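Side-chain contact in DNA repair protein RAD14 (Saccharomyces cerevisiae, PDB 5A3D), which binds damaged, kinked DNA through its zinc-finger-containing DNA-binding domain and is required for the incision step of nucleotide excision repair: residues 14-19 and 37-42. Numbering follows the deposited sequence.
With nucleotides of chain D.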
loop_
_atom_site.group_PDB
_atom_site.type_symbol
_atom_site.label_atom_id
_atom_site.label_comp_id
_atom_site.label_asym_id
_atom_site.label_seq_id
_atom_site.Cartn_x
_atom_site.Cartn_y
_atom_site.Cartn_z
ATOM N N ASP B 14 22.610 -15.483 -23.741
ATOM C CA ASP B 14 22.903 -14.595 -22.663
ATOM C C ASP B 14 22.318 -15.192 -21.381
ATOM O O ASP B 14 21.165 -15.585 -21.441
ATOM C CB ASP B 14 22.229 -13.261 -22.892
ATOM C CG ASP B 14 22.559 -12.307 -21.834
ATOM O OD1 ASP B 14 23.705 -11.930 -21.705
ATOM O OD2 ASP B 14 21.681 -11.993 -21.010
ATOM N N PRO B 15 23.144 -15.361 -20.324
ATOM C CA PRO B 15 22.675 -16.105 -19.159
ATOM C C PRO B 15 21.452 -15.431 -18.530
ATOM O O PRO B 15 20.481 -16.119 -18.160
ATOM C CB PRO B 15 23.896 -16.115 -18.254
ATOM C CG PRO B 15 25.058 -16.236 -19.238
ATOM C CD PRO B 15 24.628 -15.267 -20.339
ATOM N N VAL B 16 21.441 -14.097 -18.462
ATOM C CA VAL B 16 20.308 -13.415 -17.875
ATOM C C VAL B 16 19.059 -13.548 -18.709
ATOM O O VAL B 16 17.965 -13.889 -18.191
ATOM C CB VAL B 16 20.596 -11.985 -17.505
ATOM C CG1 VAL B 16 19.301 -11.174 -17.190
ATOM C CG2 VAL B 16 21.465 -11.932 -16.300
ATOM N N LEU B 17 19.182 -13.237 -19.989
ATOM C CA LEU B 17 18.023 -13.295 -20.896
ATOM C C LEU B 17 17.405 -14.647 -20.972
ATOM O O LEU B 17 16.166 -14.790 -20.895
ATOM C CB LEU B 17 18.297 -12.745 -22.261
ATOM C CG LEU B 17 18.485 -11.246 -22.179
ATOM C CD1 LEU B 17 19.030 -10.683 -23.464
ATOM C CD2 LEU B 17 17.260 -10.418 -21.867
ATOM N N HIS B 18 18.250 -15.645 -20.959
ATOM C CA HIS B 18 17.800 -16.986 -21.053
ATOM C C HIS B 18 17.246 -17.492 -19.718
ATOM O O HIS B 18 16.142 -17.999 -19.661
ATOM C CB HIS B 18 19.000 -17.813 -21.533
ATOM C CG HIS B 18 18.700 -19.242 -21.648
ATOM N ND1 HIS B 18 18.805 -20.098 -20.585
ATOM C CD2 HIS B 18 18.134 -19.944 -22.649
ATOM C CE1 HIS B 18 18.388 -21.296 -20.952
ATOM N NE2 HIS B 18 18.030 -21.231 -22.227
ATOM N N ASP B 19 18.017 -17.384 -18.648
ATOM C CA ASP B 19 17.649 -18.052 -17.397
ATOM C C ASP B 19 16.509 -17.292 -16.731
ATOM O O ASP B 19 15.594 -17.932 -16.119
ATOM C CB ASP B 19 18.810 -18.153 -16.396
ATOM C CG ASP B 19 19.932 -19.086 -16.816
ATOM O OD1 ASP B 19 19.846 -19.828 -17.853
ATOM O OD2 ASP B 19 20.918 -19.102 -16.004
ATOM N N TYR B 37 15.667 -5.865 -25.864
ATOM C CA TYR B 37 16.272 -6.623 -24.838
ATOM C C TYR B 37 16.860 -5.860 -23.670
ATOM O O TYR B 37 17.419 -6.428 -22.772
ATOM C CB TYR B 37 17.281 -7.595 -25.447
ATOM C CG TYR B 37 16.682 -8.511 -26.484
ATOM C CD1 TYR B 37 15.650 -9.363 -26.168
ATOM C CD2 TYR B 37 17.075 -8.449 -27.804
ATOM C CE1 TYR B 37 15.067 -10.218 -27.104
ATOM C CE2 TYR B 37 16.508 -9.320 -28.739
ATOM C CZ TYR B 37 15.470 -10.165 -28.408
ATOM O OH TYR B 37 14.934 -11.034 -29.347
ATOM N N ALA B 38 16.771 -4.574 -23.721
ATOM C CA ALA B 38 17.370 -3.778 -22.672
ATOM C C ALA B 38 16.690 -4.057 -21.341
ATOM O O ALA B 38 15.491 -4.265 -21.292
ATOM C CB ALA B 38 17.130 -2.294 -22.933
ATOM N N LEU B 39 17.427 -3.884 -20.275
ATOM C CA LEU B 39 16.842 -4.086 -18.935
ATOM C C LEU B 39 16.560 -2.703 -18.357
ATOM O O LEU B 39 17.307 -1.741 -18.583
ATOM C CB LEU B 39 17.712 -4.904 -18.079
ATOM C CG LEU B 39 18.120 -6.295 -18.565
ATOM C CD1 LEU B 39 18.975 -6.989 -17.503
ATOM C CD2 LEU B 39 16.888 -7.145 -18.937
ATOM N N LEU B 40 15.376 -2.592 -17.756
ATOM C CA LEU B 40 14.843 -1.324 -17.282
ATOM C C LEU B 40 14.624 -1.495 -15.797
ATOM O O LEU B 40 14.105 -2.514 -15.322
ATOM C CB LEU B 40 13.483 -1.075 -17.907
ATOM C CG LEU B 40 13.430 -0.972 -19.436
ATOM C CD1 LEU B 40 11.988 -0.732 -19.857
ATOM C CD2 LEU B 40 14.307 0.168 -19.802
ATOM N N THR B 41 14.977 -0.488 -15.048
ATOM C CA THR B 41 14.645 -0.518 -13.639
ATOM C C THR B 41 13.160 -0.370 -13.443
ATOM O O THR B 41 12.392 0.082 -14.284
ATOM C CB THR B 41 15.388 0.588 -12.878
ATOM O OG1 THR B 41 14.822 1.832 -13.292
ATOM C CG2 THR B 41 16.860 0.570 -13.124
ATOM N N LYS B 42 12.746 -0.681 -12.227
ATOM C CA LYS B 42 11.427 -0.442 -11.797
ATOM C C LYS B 42 11.009 1.046 -11.965
ATOM O O LYS B 42 9.989 1.311 -12.558
ATOM C CB LYS B 42 11.210 -0.961 -10.409
ATOM C CG LYS B 42 9.680 -1.067 -10.119
ATOM C CD LYS B 42 9.471 -1.457 -8.745
ATOM C CE LYS B 42 8.070 -1.928 -8.563
ATOM N NZ LYS B 42 7.959 -2.229 -7.165
ATOM P P DG D 3 14.627 0.503 -9.001
ATOM O OP1 DG D 3 14.495 -0.933 -9.398
ATOM O OP2 DG D 3 13.995 1.540 -9.792
ATOM O "O5'" DG D 3 14.124 0.645 -7.492
ATOM C "C5'" DG D 3 14.659 -0.199 -6.476
ATOM C "C4'" DG D 3 13.767 -0.143 -5.253
ATOM O "O4'" DG D 3 13.933 1.119 -4.561
ATOM C "C3'" DG D 3 12.274 -0.280 -5.508
ATOM O "O3'" DG D 3 11.948 -1.062 -4.366
ATOM C "C2'" DG D 3 11.794 1.166 -5.539
ATOM C "C1'" DG D 3 12.727 1.857 -4.549
ATOM N N9 DG D 3 13.067 3.258 -4.792
ATOM C C8 DG D 3 13.374 3.860 -5.988
ATOM N N7 DG D 3 13.717 5.111 -5.859
ATOM C C5 DG D 3 13.594 5.359 -4.500
ATOM C C6 DG D 3 13.836 6.534 -3.763
ATOM O O6 DG D 3 14.179 7.641 -4.178
ATOM N N1 DG D 3 13.574 6.351 -2.408
ATOM C C2 DG D 3 13.188 5.166 -1.832
ATOM N N2 DG D 3 13.036 5.173 -0.499
ATOM N N3 DG D 3 13.012 4.048 -2.504
ATOM C C4 DG D 3 13.234 4.214 -3.823
ATOM P P DA D 4 10.462 -1.636 -4.186
ATOM O OP1 DA D 4 10.565 -3.008 -3.709
ATOM O OP2 DA D 4 9.706 -1.297 -5.364
ATOM O "O5'" DA D 4 9.912 -0.820 -2.938
ATOM C "C5'" DA D 4 10.665 -0.953 -1.723
ATOM C "C4'" DA D 4 9.989 -0.263 -0.564
ATOM O "O4'" DA D 4 10.200 1.157 -0.668
ATOM C "C3'" DA D 4 8.479 -0.454 -0.456
ATOM O "O3'" DA D 4 8.168 -0.514 0.936
ATOM C "C2'" DA D 4 7.934 0.775 -1.165
ATOM C "C1'" DA D 4 8.959 1.839 -0.810
ATOM N N9 DA D 4 9.181 2.882 -1.798
ATOM C C8 DA D 4 9.263 2.730 -3.159
ATOM N N7 DA D 4 9.594 3.825 -3.794
ATOM C C5 DA D 4 9.781 4.753 -2.782
ATOM C C6 DA D 4 10.125 6.108 -2.802
ATOM N N6 DA D 4 10.372 6.780 -3.924
ATOM N N1 DA D 4 10.175 6.765 -1.621
ATOM C C2 DA D 4 9.910 6.085 -0.496
ATOM N N3 DA D 4 9.601 4.798 -0.346
ATOM C C4 DA D 4 9.557 4.179 -1.543
#
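Leu17 and Val16, on the short helix 15-19 of the zinc finger, pack against Tyr37, at the end of helix 34-37, and Leu39, which opens strand 39-41. The contact joins the zinc-bearing part of the XPA-family domain to its three-stranded antiparallel sheet. The side chains of Leu17 and Tyr37 cross at about a right angle. Leu17 CD1 lies 4.1 Å from Tyr37 CB and approaches the ring obliquely. Leu17 CD2 lies 4.1 Å from the carbonyl O of Tyr37 and 4.4 Å from Leu39 CD2, so Leu17 bridges both residues. Val16 adds CG1, 4.2 Å from Leu39 CD1. The phenol of Tyr37 is held at its far end by a hydrogen bond between OH and Glu6 OE2. Asp14 caps the helix: Leu17 N donates to Asp14 OD2 on the anti side, tilted 21° out of the carboxylate plane. Beyond Leu39, which also packs on a guanine base, the strand leads to the DNA backbone. Lys42 N makes a weak hydrogen bond to OP1 of DG3 of chain D. With CG anti to the backbone N (chi1 -164°) and the chain extended beyond it, Lys42 spans to the next phosphate. NZ also hydrogen-bonds to Asn57 OD1. Lys42 NZ meets OP2 of DA4 of chain D at 2.7 Å.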